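Local coordinates for protein DyP2 (Amycolatopsis sp. ATCC 39116, PDB 4G2C) that is a haem-containing dye-decolorizing peroxidase that probably oxidises dyes and other aromatic compounds, and binds a manganese ion apart from its haem, at residues N332-D337 with N355-G360; N242-S247 with E367-L372; V309-D314 with A349-T354. One frame throughout, in Å; residues are numbered along the deposited sequence.

Contact 1. Residues N332-D337 with N355-G360; sequences NDFSYD and NPRGSG. With HEM (protoporphyrin IX containing Fe), chain C; ACT (acetate ion), chain H.
The guanidinium of Arg357 lies flat on the ring of Phe334. The two planes are only 9° apart and their centres 3.7 Å apart. NH1 sits over the middle of the ring and CZ off-centre, 3.7 Å from its centroid: a stacked cation-pi contact. Arg357 sits in a type I' turn, Pro356 to Ser359, and its N donates to Asn355 OD1 in an Asx turn. Its extended chain, from CG to NE, reaches from the 355-360 loop to the 332-337 loop. There NH1 donates to the backbone O of Asn332 and to that of Phe334. NH2 gives a nearly straight bond to Asn332 OD1 at 2.8 Å. The amide of Asn332 stands almost upright to the guanidinium plane, at 85°. Its CG is anti to the backbone N (chi1 -159°), which brings OD1 to the guanidinium edge. The edge of the Tyr336 ring meets Pro356 O, with CD2 3.3 Å away. A water bonded to Tyr336 OH accepts from Arg357 NE. The other N-H of NH2 points straight at HEM O2D (2.7 Å), on the side where the water meets NE. Asn355 ND2 donates to HEM O1D at 3.0 Å. Trp244 adds a further cation-pi contact to Arg357. Bonded and held against a ring, the buried arginine has little freedom to turn, and its positive charge probably helps to stabilise the ionised haem propionate.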
loop_
_atom_site.group_PDB
_atom_site.type_symbol
_atom_site.label_atom_id
_atom_site.label_comp_id
_atom_site.label_asym_id
_atom_site.label_seq_id
_atom_site.Cartn_x
_atom_site.Cartn_y
_atom_site.Cartn_z
ATOM N N ASN A 332 -2.112 -0.991 -17.127
ATOM C CA ASN A 332 -1.085 -0.244 -16.401
ATOM C C ASN A 332 0.089 0.177 -17.297
ATOM O O ASN A 332 1.060 0.770 -16.823
ATOM C CB ASN A 332 -0.544 -1.052 -15.210
ATOM C CG ASN A 332 0.116 -0.170 -14.173
ATOM O OD1 ASN A 332 -0.389 0.903 -13.865
ATOM N ND2 ASN A 332 1.260 -0.602 -13.648
ATOM N N ASP A 333 -0.006 -0.136 -18.584
ATOM C CA ASP A 333 1.056 0.151 -19.531
ATOM C C ASP A 333 0.943 1.559 -20.120
ATOM O O ASP A 333 0.550 1.732 -21.274
ATOM C CB ASP A 333 1.022 -0.872 -20.657
ATOM C CG ASP A 333 2.346 -0.991 -21.352
ATOM O OD1 ASP A 333 3.321 -0.415 -20.830
ATOM O OD2 ASP A 333 2.411 -1.652 -22.407
ATOM N N PHE A 334 1.284 2.557 -19.314
ATOM C CA PHE A 334 1.251 3.953 -19.752
ATOM C C PHE A 334 2.255 4.777 -18.946
ATOM O O PHE A 334 2.655 4.391 -17.841
ATOM C CB PHE A 334 -0.142 4.558 -19.528
ATOM C CG PHE A 334 -0.564 4.574 -18.082
ATOM C CD1 PHE A 334 -0.166 5.616 -17.234
ATOM C CD2 PHE A 334 -1.307 3.526 -17.555
ATOM C CE1 PHE A 334 -0.532 5.629 -15.892
ATOM C CE2 PHE A 334 -1.672 3.518 -16.202
ATOM C CZ PHE A 334 -1.292 4.574 -15.368
ATOM N N SER A 335 2.648 5.912 -19.512
ATOM C CA SER A 335 3.440 6.918 -18.824
ATOM C C SER A 335 2.749 8.231 -19.121
ATOM O O SER A 335 1.731 8.256 -19.802
ATOM C CB SER A 335 4.880 6.965 -19.363
ATOM O OG SER A 335 4.933 7.575 -20.646
ATOM N N TYR A 336 3.312 9.329 -18.629
ATOM C CA TYR A 336 2.744 10.646 -18.876
ATOM C C TYR A 336 3.525 11.447 -19.931
ATOM O O TYR A 336 3.416 12.674 -19.988
ATOM C CB TYR A 336 2.685 11.426 -17.565
ATOM C CG TYR A 336 1.892 10.705 -16.523
ATOM C CD1 TYR A 336 0.501 10.703 -16.567
ATOM C CD2 TYR A 336 2.525 10.010 -15.500
ATOM C CE1 TYR A 336 -0.240 10.019 -15.622
ATOM C CE2 TYR A 336 1.796 9.332 -14.550
ATOM C CZ TYR A 336 0.411 9.341 -14.618
ATOM O OH TYR A 336 -0.320 8.673 -13.670
ATOM N N ASP A 337 4.308 10.747 -20.751
ATOM C CA ASP A 337 5.190 11.398 -21.717
ATOM C C ASP A 337 4.421 12.078 -22.854
ATOM O O ASP A 337 4.963 12.938 -23.533
ATOM C CB ASP A 337 6.224 10.400 -22.272
ATOM C CG ASP A 337 7.321 10.072 -21.267
ATOM O OD1 ASP A 337 7.396 10.746 -20.214
ATOM O OD2 ASP A 337 8.107 9.141 -21.524
ATOM N N ASN A 355 3.315 8.510 -8.289
ATOM C CA ASN A 355 4.204 7.906 -9.272
ATOM C C ASN A 355 4.104 8.659 -10.586
ATOM O O ASN A 355 3.299 8.311 -11.459
ATOM C CB ASN A 355 3.898 6.422 -9.487
ATOM C CG ASN A 355 4.804 5.791 -10.532
ATOM O OD1 ASN A 355 5.733 6.439 -11.024
ATOM N ND2 ASN A 355 4.548 4.520 -10.870
ATOM N N PRO A 356 4.920 9.706 -10.722
ATOM C CA PRO A 356 5.048 10.484 -11.952
ATOM C C PRO A 356 5.591 9.668 -13.134
ATOM O O PRO A 356 5.620 10.188 -14.243
ATOM C CB PRO A 356 6.075 11.574 -11.581
ATOM C CG PRO A 356 6.165 11.560 -10.084
ATOM C CD PRO A 356 5.858 10.152 -9.675
ATOM N N ARG A 357 6.032 8.437 -12.906
ATOM C CA ARG A 357 6.502 7.588 -14.000
ATOM C C ARG A 357 7.524 8.290 -14.897
ATOM O O ARG A 357 7.443 8.212 -16.125
ATOM C CB ARG A 357 5.313 7.072 -14.830
ATOM C CG ARG A 357 4.370 6.179 -14.026
ATOM C CD ARG A 357 3.166 5.664 -14.816
ATOM N NE ARG A 357 2.253 4.975 -13.902
ATOM C CZ ARG A 357 1.641 3.813 -14.146
ATOM N NH1 ARG A 357 1.784 3.192 -15.308
ATOM N NH2 ARG A 357 0.858 3.285 -13.216
ATOM N N GLY A 358 8.476 8.987 -14.283
ATOM C CA GLY A 358 9.564 9.605 -15.027
ATOM C C GLY A 358 9.320 11.045 -15.473
ATOM O O GLY A 358 10.178 11.662 -16.102
ATOM N N SER A 359 8.158 11.593 -15.132
ATOM C CA SER A 359 7.810 12.945 -15.540
ATOM C C SER A 359 7.891 13.959 -14.394
ATOM O O SER A 359 7.511 15.120 -14.570
ATOM C CB SER A 359 6.392 12.956 -16.111
ATOM O OG SER A 359 5.453 12.681 -15.085
ATOM N N GLY A 360 8.366 13.520 -13.225
ATOM C CA GLY A 360 8.381 14.349 -12.022
ATOM C C GLY A 360 9.164 15.635 -12.189
ATOM O O GLY A 360 8.764 16.698 -11.697
HETATM C CHA HEM C . -2.586 3.889 -6.483
HETATM C CHB HEM C . -6.343 5.011 -3.611
HETATM C CHC HEM C . -3.337 5.755 0.131
HETATM C CHD HEM C . 0.404 5.413 -2.920
HETATM C C1A HEM C . -3.865 4.109 -6.033
HETATM C C2A HEM C . -5.071 3.938 -6.817
HETATM C C3A HEM C . -6.101 4.244 -6.018
HETATM C C4A HEM C . -5.588 4.614 -4.710
HETATM C CMA HEM C . -7.590 4.214 -6.401
HETATM C CAA HEM C . -5.113 3.479 -8.302
HETATM C CBA HEM C . -5.069 1.949 -8.362
HETATM C CGA HEM C . -3.653 1.420 -8.333
HETATM O O1A HEM C . -2.819 1.829 -9.161
HETATM O O2A HEM C . -3.336 0.571 -7.474
HETATM C C1B HEM C . -5.882 5.324 -2.340
HETATM C C2B HEM C . -6.674 5.681 -1.165
HETATM C C3B HEM C . -5.823 5.881 -0.139
HETATM C C4B HEM C . -4.482 5.643 -0.614
HETATM C CMB HEM C . -8.217 5.823 -1.140
HETATM C CAB HEM C . -6.129 6.260 1.327
HETATM C CBB HEM C . -7.340 6.053 1.852
HETATM C C1C HEM C . -2.063 5.805 -0.390
HETATM C C2C HEM C . -0.867 6.223 0.322
HETATM C C3C HEM C . 0.169 6.109 -0.526
HETATM C C4C HEM C . -0.345 5.624 -1.792
HETATM C CMC HEM C . -0.805 6.677 1.809
HETATM C CAC HEM C . 1.650 6.467 -0.259
HETATM C CBC HEM C . 2.000 7.308 0.728
HETATM C C1D HEM C . -0.041 4.922 -4.128
HETATM C C2D HEM C . 0.827 4.502 -5.197
HETATM C C3D HEM C . -0.119 4.016 -6.283
HETATM C C4D HEM C . -1.446 4.203 -5.787
HETATM C CMD HEM C . 2.365 4.528 -5.210
HETATM C CAD HEM C . 0.236 3.480 -7.656
HETATM C CBD HEM C . 0.617 4.714 -8.449
HETATM C CGD HEM C . 1.116 4.175 -9.761
HETATM O O1D HEM C . 2.068 3.352 -9.733
HETATM O O2D HEM C . 0.517 4.543 -10.808
HETATM N NA HEM C . -4.212 4.509 -4.763
HETATM N NB HEM C . -4.556 5.311 -1.953
HETATM N NC HEM C . -1.707 5.447 -1.681
HETATM N ND HEM C . -1.362 4.729 -4.518
HETATM FE FE HEM C . -3.034 5.187 -3.263
HETATM C C ACT H . 8.059 5.864 -23.229
HETATM O O ACT H . 8.463 6.755 -24.023
HETATM O OXT ACT H . 7.176 6.204 -22.397
HETATM C CH3 ACT H . 8.607 4.465 -23.277
HETATM O O HOH W 1 1.147 6.933 -12.179
HETATM O O HOH W 2 6.010 9.806 -17.998
#

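Contact 2. Residues N242-S247 with E367-L372. With ACT (acetate ion), chain B; ACT (acetate ion), chain D.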
loop_
_atom_site.group_PDB
_atom_site.type_symbol
_atom_site.label_atom_id
_atom_site.label_comp_id
_atom_site.label_asym_id
_atom_site.label_seq_id
_atom_site.Cartn_x
_atom_site.Cartn_y
_atom_site.Cartn_z
ATOM N N ASN A 242 5.219 -2.282 -22.407
ATOM C CA ASN A 242 5.990 -1.577 -23.438
ATOM C C ASN A 242 6.302 -0.151 -23.045
ATOM O O ASN A 242 7.329 0.405 -23.406
ATOM C CB ASN A 242 5.222 -1.525 -24.763
ATOM C CG ASN A 242 4.870 -2.897 -25.300
ATOM O OD1 ASN A 242 5.612 -3.873 -25.134
ATOM N ND2 ASN A 242 3.728 -2.975 -25.958
ATOM N N ASP A 243 5.381 0.451 -22.324
ATOM C CA ASP A 243 5.476 1.857 -22.009
ATOM C C ASP A 243 5.935 2.011 -20.557
ATOM O O ASP A 243 6.745 2.880 -20.240
ATOM C CB ASP A 243 4.107 2.484 -22.224
ATOM C CG ASP A 243 4.173 3.963 -22.434
ATOM O OD1 ASP A 243 5.238 4.552 -22.132
ATOM O OD2 ASP A 243 3.143 4.536 -22.884
ATOM N N TRP A 244 5.419 1.153 -19.679
ATOM C CA TRP A 244 5.817 1.174 -18.276
ATOM C C TRP A 244 6.447 -0.156 -17.870
ATOM O O TRP A 244 5.823 -1.206 -17.985
ATOM C CB TRP A 244 4.616 1.499 -17.374
ATOM C CG TRP A 244 4.947 1.408 -15.911
ATOM C CD1 TRP A 244 4.520 0.458 -15.032
ATOM C CD2 TRP A 244 5.809 2.283 -15.168
ATOM N NE1 TRP A 244 5.053 0.690 -13.789
ATOM C CE2 TRP A 244 5.844 1.807 -13.845
ATOM C CE3 TRP A 244 6.550 3.424 -15.497
ATOM C CZ2 TRP A 244 6.585 2.434 -12.848
ATOM C CZ3 TRP A 244 7.270 4.042 -14.527
ATOM C CH2 TRP A 244 7.296 3.550 -13.210
ATOM N N ASP A 245 7.696 -0.107 -17.418
ATOM C CA ASP A 245 8.379 -1.291 -16.897
ATOM C C ASP A 245 8.116 -1.359 -15.380
ATOM O O ASP A 245 8.531 -0.474 -14.635
ATOM C CB ASP A 245 9.877 -1.199 -17.222
ATOM C CG ASP A 245 10.711 -2.314 -16.566
ATOM O OD1 ASP A 245 10.185 -3.434 -16.347
ATOM O OD2 ASP A 245 11.910 -2.065 -16.285
ATOM N N PRO A 246 7.370 -2.382 -14.925
ATOM C CA PRO A 246 7.032 -2.472 -13.495
ATOM C C PRO A 246 8.098 -3.200 -12.657
ATOM O O PRO A 246 7.949 -3.294 -11.430
ATOM C CB PRO A 246 5.725 -3.270 -13.509
ATOM C CG PRO A 246 5.872 -4.176 -14.714
ATOM C CD PRO A 246 6.705 -3.426 -15.725
ATOM N N SER A 247 9.141 -3.711 -13.314
ATOM C CA SER A 247 10.269 -4.362 -12.638
ATOM C C SER A 247 10.780 -3.532 -11.478
ATOM O O SER A 247 10.824 -2.306 -11.543
ATOM C CB SER A 247 11.451 -4.559 -13.601
ATOM O OG SER A 247 11.091 -5.352 -14.715
ATOM N N GLU A 367 16.173 7.416 -11.038
ATOM C CA GLU A 367 16.220 7.658 -9.590
ATOM C C GLU A 367 14.818 7.875 -9.015
ATOM O O GLU A 367 14.533 7.496 -7.882
ATOM C CB GLU A 367 17.102 8.863 -9.274
ATOM C CG GLU A 367 18.564 8.675 -9.668
ATOM C CD GLU A 367 19.207 7.524 -8.920
ATOM O OE1 GLU A 367 19.121 7.504 -7.673
ATOM O OE2 GLU A 367 19.790 6.637 -9.580
ATOM N N GLU A 368 13.946 8.484 -9.812
ATOM C CA GLU A 368 12.590 8.778 -9.383
ATOM C C GLU A 368 11.884 7.502 -8.963
ATOM O O GLU A 368 11.202 7.480 -7.938
ATOM C CB GLU A 368 11.796 9.466 -10.494
ATOM C CG GLU A 368 10.458 10.040 -10.032
ATOM C CD GLU A 368 9.562 10.400 -11.202
ATOM O OE1 GLU A 368 9.703 11.524 -11.734
ATOM O OE2 GLU A 368 8.730 9.551 -11.606
ATOM N N ARG A 369 12.064 6.435 -9.742
ATOM C CA ARG A 369 11.328 5.198 -9.489
ATOM C C ARG A 369 11.834 4.417 -8.264
ATOM O O ARG A 369 11.222 3.435 -7.857
ATOM C CB ARG A 369 11.283 4.305 -10.740
ATOM C CG ARG A 369 12.584 3.560 -11.043
ATOM C CD ARG A 369 12.524 2.920 -12.444
ATOM N NE ARG A 369 11.812 1.646 -12.432
ATOM C CZ ARG A 369 10.870 1.280 -13.303
ATOM N NH1 ARG A 369 10.499 2.080 -14.296
ATOM N NH2 ARG A 369 10.304 0.091 -13.180
ATOM N N LYS A 370 12.936 4.852 -7.667
ATOM C CA LYS A 370 13.453 4.127 -6.512
ATOM C C LYS A 370 12.587 4.367 -5.284
ATOM O O LYS A 370 12.667 3.612 -4.329
ATOM C CB LYS A 370 14.909 4.478 -6.224
ATOM C CG LYS A 370 15.876 3.969 -7.292
ATOM C CD LYS A 370 17.314 4.351 -6.975
ATOM C CE LYS A 370 18.267 3.877 -8.073
ATOM N NZ LYS A 370 19.683 4.144 -7.705
ATOM N N HIS A 371 11.744 5.404 -5.333
ATOM C CA HIS A 371 10.860 5.733 -4.213
ATOM C C HIS A 371 9.572 4.891 -4.189
ATOM O O HIS A 371 8.837 4.892 -3.193
ATOM C CB HIS A 371 10.511 7.218 -4.262
ATOM C CG HIS A 371 11.705 8.115 -4.335
ATOM N ND1 HIS A 371 12.516 8.362 -3.249
ATOM C CD2 HIS A 371 12.217 8.837 -5.361
ATOM C CE1 HIS A 371 13.482 9.196 -3.603
ATOM N NE2 HIS A 371 13.322 9.495 -4.879
ATOM N N LEU A 372 9.306 4.192 -5.295
ATOM C CA LEU A 372 8.124 3.351 -5.443
ATOM C C LEU A 372 8.203 2.148 -4.514
ATOM O O LEU A 372 9.292 1.705 -4.148
ATOM C CB LEU A 372 7.962 2.883 -6.893
ATOM C CG LEU A 372 7.818 4.003 -7.932
ATOM C CD1 LEU A 372 7.546 3.439 -9.339
ATOM C CD2 LEU A 372 6.721 4.943 -7.518
HETATM C C ACT B . 9.449 -0.085 -9.502
HETATM O O ACT B . 8.487 -0.409 -10.250
HETATM O OXT ACT B . 10.574 0.201 -10.022
HETATM C CH3 ACT B . 9.235 -0.047 -8.017
HETATM C C ACT D . 13.200 -7.850 -15.533
HETATM O O ACT D . 11.953 -7.923 -15.437
HETATM O OXT ACT D . 13.724 -6.727 -15.758
HETATM C CH3 ACT D . 14.033 -9.078 -15.388
HETATM O O HOH W 3 9.279 2.512 -17.488
#
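Hydrogen bonds to the backbone of 242-247 take up one end of Arg369. NH2 donates to Ser247 O at 2.9 Å, in the carbonyl plane and close to the guanidinium plane. The same nitrogen also approaches Asp245 O, but the modelled separation is too short to be trusted. The side chain bends at chi3 (-82°), which turns the guanidinium toward these carbonyls. Charge may add to the polar contact. Asp245 OD2 is 4.1 Å from Arg369 NH2, well out of the guanidinium plane, so any attraction is probably of charge alone, with no N-H pointing at it. An acetate, probably from the crystallisation liquor, receives weak bonds from Arg369 NE and NH2. Asp245 also shapes its own loop: OD1 accepts from Ser247 N, forming an Asx turn. The contact joins this loop, which follows helix 228-237, to the 3-10 segment 369-371 that continues the chain from helix 365-368, on the propionate side of the haem pocket. Aromatic contacts come from Trp244. Arg369 NH1 lies over one face of its indole, 3.7 Å from CH2, in an off-centre cation-pi contact with the planes 24° apart. Replacing Trp244 with alanine would probably leave Arg369 without its aromatic face and open a gap beside Leu372. Leu372 CD1 meets the indole edge in its plane, 3.8 Å from Trp244 CZ2.

Contact 3. Residues V309-D314 with A349-T354; sequences VGRFED and AHIRKT. With MN (manganese (II) ion), chain E; HEM (protoporphyrin IX containing Fe), chain C.
Ile351 lays its CD1 methyl against the aliphatic part of Arg311, 3.9 Å from CG, and the two side chains cross at about a right angle. Ile351 follows His350, the proximal haem ligand of this DyP-type peroxidase, on the short helix 350-354. His350 NE2 binds the haem iron at 2.1 Å, while its ND1 is hydrogen-bonded to Asp441. The helix is tied to the end of helix 303-309 through its backbone: Ile351 N donates to Val309 O at 3.1 Å. Gly310 ends that helix with positive phi. Any side chain on it would run into Ile351 CG1, and Ala349 CB packs on its CA at 3.7 Å. Val309 CG1 and Ile351 CG2 both reach the haem, the first at its methyl CMA. Arg311 passes beside a haem propionate, with NE 3.8 Å from HEM O1A, and its NH1 bonds to the backbone O of Gly331 and of Gly315. Thr354 OG1 sits between its backbone N and carbonyl carbon (chi1 64°), a rotation that lets it donate to His350 O. Farther along 309-314 lies the manganese site, which Glu287 and a water help to complete: Glu313 OE2 binds the manganese ion at 2.2 Å.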
loop_
_atom_site.group_PDB
_atom_site.type_symbol
_atom_site.label_atom_id
_atom_site.label_comp_id
_atom_site.label_asym_id
_atom_site.label_seq_id
_atom_site.Cartn_x
_atom_site.Cartn_y
_atom_site.Cartn_z
ATOM N N VAL A 309 -8.165 11.122 -8.736
ATOM C CA VAL A 309 -7.473 9.857 -8.556
ATOM C C VAL A 309 -6.439 9.574 -9.667
ATOM O O VAL A 309 -5.355 9.075 -9.391
ATOM C CB VAL A 309 -8.498 8.723 -8.462
ATOM C CG1 VAL A 309 -7.801 7.373 -8.536
ATOM C CG2 VAL A 309 -9.304 8.879 -7.160
ATOM N N GLY A 310 -6.780 9.915 -10.910
ATOM C CA GLY A 310 -5.905 9.663 -12.038
ATOM C C GLY A 310 -6.403 8.477 -12.832
ATOM O O GLY A 310 -5.842 8.117 -13.868
ATOM N N ARG A 311 -7.447 7.842 -12.304
ATOM C CA ARG A 311 -8.170 6.793 -13.012
ATOM C C ARG A 311 -9.662 6.960 -12.730
ATOM O O ARG A 311 -10.044 7.500 -11.701
ATOM C CB ARG A 311 -7.745 5.406 -12.541
ATOM C CG ARG A 311 -6.304 4.984 -12.786
ATOM C CD ARG A 311 -6.039 3.601 -12.105
ATOM N NE ARG A 311 -4.668 3.104 -12.259
ATOM C CZ ARG A 311 -4.274 2.228 -13.185
ATOM N NH1 ARG A 311 -5.153 1.715 -14.055
ATOM N NH2 ARG A 311 -2.999 1.850 -13.232
ATOM N N PHE A 312 -10.500 6.506 -13.652
ATOM C CA PHE A 312 -11.927 6.348 -13.382
ATOM C C PHE A 312 -12.137 5.188 -12.406
ATOM O O PHE A 312 -11.237 4.383 -12.163
ATOM C CB PHE A 312 -12.694 6.087 -14.689
ATOM C CG PHE A 312 -12.661 7.246 -15.633
ATOM C CD1 PHE A 312 -13.605 8.257 -15.543
ATOM C CD2 PHE A 312 -11.656 7.356 -16.582
ATOM C CE1 PHE A 312 -13.565 9.335 -16.403
ATOM C CE2 PHE A 312 -11.605 8.432 -17.438
ATOM C CZ PHE A 312 -12.562 9.425 -17.351
ATOM N N GLU A 313 -13.329 5.092 -11.847
ATOM C CA GLU A 313 -13.606 4.005 -10.919
ATOM C C GLU A 313 -13.203 2.615 -11.419
ATOM O O GLU A 313 -12.846 1.741 -10.606
ATOM C CB GLU A 313 -15.055 4.054 -10.445
ATOM C CG GLU A 313 -15.234 5.105 -9.366
ATOM C CD GLU A 313 -16.614 5.723 -9.366
ATOM O OE1 GLU A 313 -17.602 4.977 -9.147
ATOM O OE2 GLU A 313 -16.702 6.963 -9.591
ATOM N N ASP A 314 -13.171 2.439 -12.740
ATOM C CA ASP A 314 -13.074 1.093 -13.321
ATOM C C ASP A 314 -11.719 0.399 -13.619
ATOM O O ASP A 314 -11.752 -0.656 -14.222
ATOM C CB ASP A 314 -14.001 0.934 -14.546
ATOM C CG ASP A 314 -13.451 1.598 -15.779
ATOM O OD1 ASP A 314 -12.606 2.496 -15.615
ATOM O OD2 ASP A 314 -13.862 1.229 -16.908
ATOM N N ALA A 349 -3.265 14.696 -9.663
ATOM C CA ALA A 349 -4.044 13.465 -9.477
ATOM C C ALA A 349 -3.248 12.493 -8.596
ATOM O O ALA A 349 -2.017 12.476 -8.645
ATOM C CB ALA A 349 -4.405 12.822 -10.818
ATOM N N HIS A 350 -3.939 11.691 -7.792
ATOM C CA HIS A 350 -3.274 10.848 -6.785
ATOM C C HIS A 350 -2.126 9.970 -7.326
ATOM O O HIS A 350 -1.012 9.981 -6.785
ATOM C CB HIS A 350 -4.320 9.988 -6.070
ATOM C CG HIS A 350 -3.754 8.988 -5.096
ATOM N ND1 HIS A 350 -2.955 9.338 -4.026
ATOM C CD2 HIS A 350 -3.928 7.646 -5.007
ATOM C CE1 HIS A 350 -2.630 8.254 -3.344
ATOM N NE2 HIS A 350 -3.222 7.216 -3.910
ATOM N N ILE A 351 -2.403 9.203 -8.376
ATOM C CA ILE A 351 -1.395 8.283 -8.895
ATOM C C ILE A 351 -0.230 9.007 -9.576
ATOM O O ILE A 351 0.881 8.469 -9.648
ATOM C CB ILE A 351 -2.006 7.208 -9.852
ATOM C CG1 ILE A 351 -2.514 7.834 -11.164
ATOM C CG2 ILE A 351 -3.114 6.427 -9.142
ATOM C CD1 ILE A 351 -2.927 6.780 -12.225
ATOM N N ARG A 352 -0.477 10.226 -10.063
ATOM C CA ARG A 352 0.562 10.997 -10.744
ATOM C C ARG A 352 1.475 11.658 -9.707
ATOM O O ARG A 352 2.691 11.692 -9.884
ATOM C CB ARG A 352 -0.043 12.038 -11.709
ATOM C CG ARG A 352 1.003 12.695 -12.638
ATOM C CD ARG A 352 0.395 13.576 -13.763
ATOM N NE ARG A 352 1.439 14.162 -14.605
ATOM C CZ ARG A 352 1.292 14.514 -15.882
ATOM N NH1 ARG A 352 0.126 14.358 -16.500
ATOM N NH2 ARG A 352 2.324 15.023 -16.546
ATOM N N LYS A 353 0.874 12.167 -8.632
ATOM C CA LYS A 353 1.602 12.649 -7.459
ATOM C C LYS A 353 2.503 11.528 -6.903
ATOM O O LYS A 353 3.671 11.754 -6.599
ATOM C CB LYS A 353 0.636 13.102 -6.347
ATOM C CG LYS A 353 -0.118 14.432 -6.552
ATOM C CD LYS A 353 0.779 15.702 -6.455
ATOM C CE LYS A 353 1.111 16.064 -5.021
ATOM N NZ LYS A 353 1.840 17.350 -4.851
ATOM N N THR A 354 1.955 10.321 -6.788
ATOM C CA THR A 354 2.643 9.248 -6.077
ATOM C C THR A 354 3.501 8.361 -6.988
ATOM O O THR A 354 4.303 7.557 -6.518
ATOM C CB THR A 354 1.656 8.399 -5.277
ATOM O OG1 THR A 354 0.756 7.740 -6.173
ATOM C CG2 THR A 354 0.858 9.295 -4.333
HETATM MN MN MN E . -17.418 9.066 -9.674
HETATM C CHA HEM C . -2.586 3.889 -6.483
HETATM C CHB HEM C . -6.343 5.011 -3.611
HETATM C CHC HEM C . -3.337 5.755 0.131
HETATM C CHD HEM C . 0.404 5.413 -2.920
HETATM C C1A HEM C . -3.865 4.109 -6.033
HETATM C C2A HEM C . -5.071 3.938 -6.817
HETATM C C3A HEM C . -6.101 4.244 -6.018
HETATM C C4A HEM C . -5.588 4.614 -4.710
HETATM C CMA HEM C . -7.590 4.214 -6.401
HETATM C CAA HEM C . -5.113 3.479 -8.302
HETATM C CBA HEM C . -5.069 1.949 -8.362
HETATM C CGA HEM C . -3.653 1.420 -8.333
HETATM O O1A HEM C . -2.819 1.829 -9.161
HETATM O O2A HEM C . -3.336 0.571 -7.474
HETATM C C1B HEM C . -5.882 5.324 -2.340
HETATM C C2B HEM C . -6.674 5.681 -1.165
HETATM C C3B HEM C . -5.823 5.881 -0.139
HETATM C C4B HEM C . -4.482 5.643 -0.614
HETATM C CMB HEM C . -8.217 5.823 -1.140
HETATM C CAB HEM C . -6.129 6.260 1.327
HETATM C CBB HEM C . -7.340 6.053 1.852
HETATM C C1C HEM C . -2.063 5.805 -0.390
HETATM C C2C HEM C . -0.867 6.223 0.322
HETATM C C3C HEM C . 0.169 6.109 -0.526
HETATM C C4C HEM C . -0.345 5.624 -1.792
HETATM C CMC HEM C . -0.805 6.677 1.809
HETATM C CAC HEM C . 1.650 6.467 -0.259
HETATM C CBC HEM C . 2.000 7.308 0.728
HETATM C C1D HEM C . -0.041 4.922 -4.128
HETATM C C2D HEM C . 0.827 4.502 -5.197
HETATM C C3D HEM C . -0.119 4.016 -6.283
HETATM C C4D HEM C . -1.446 4.203 -5.787
HETATM C CMD HEM C . 2.365 4.528 -5.210
HETATM C CAD HEM C . 0.236 3.480 -7.656
HETATM C CBD HEM C . 0.617 4.714 -8.449
HETATM C CGD HEM C . 1.116 4.175 -9.761
HETATM O O1D HEM C . 2.068 3.352 -9.733
HETATM O O2D HEM C . 0.517 4.543 -10.808
HETATM N NA HEM C . -4.212 4.509 -4.763
HETATM N NB HEM C . -4.556 5.311 -1.953
HETATM N NC HEM C . -1.707 5.447 -1.681
HETATM N ND HEM C . -1.362 4.729 -4.518
HETATM FE FE HEM C . -3.034 5.187 -3.263
HETATM O O HOH W 4 -15.582 9.003 -11.087
#

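Overall arrangement
Contacts 1 and 3 both touch the haem. Contact 3 supplies the iron ligand, and contact 1 holds one propionate. Their centres are about 12 Å apart, and they touch at several points, among them Asn332 OD1 to Arg311 NH2 (2.8 Å) and Tyr336 OH to Ile351 CG1 (3.4 Å). Contact 2 lies about 8 Å from contact 1, centre to centre. There Asp333 OD1 probably accepts from Asp243 N at 2.7 Å, and Gly358 N probably donates to Glu368 OE2. Contacts 2 and 3 are farther apart, about 16 Å between centres, and touch by packing where Leu372 CD2 lies 3.7 Å from Thr354 O. Segments 349-354 and 355-360 are consecutive, so the chain runs directly from the iron ligand to the propionate-binding residues.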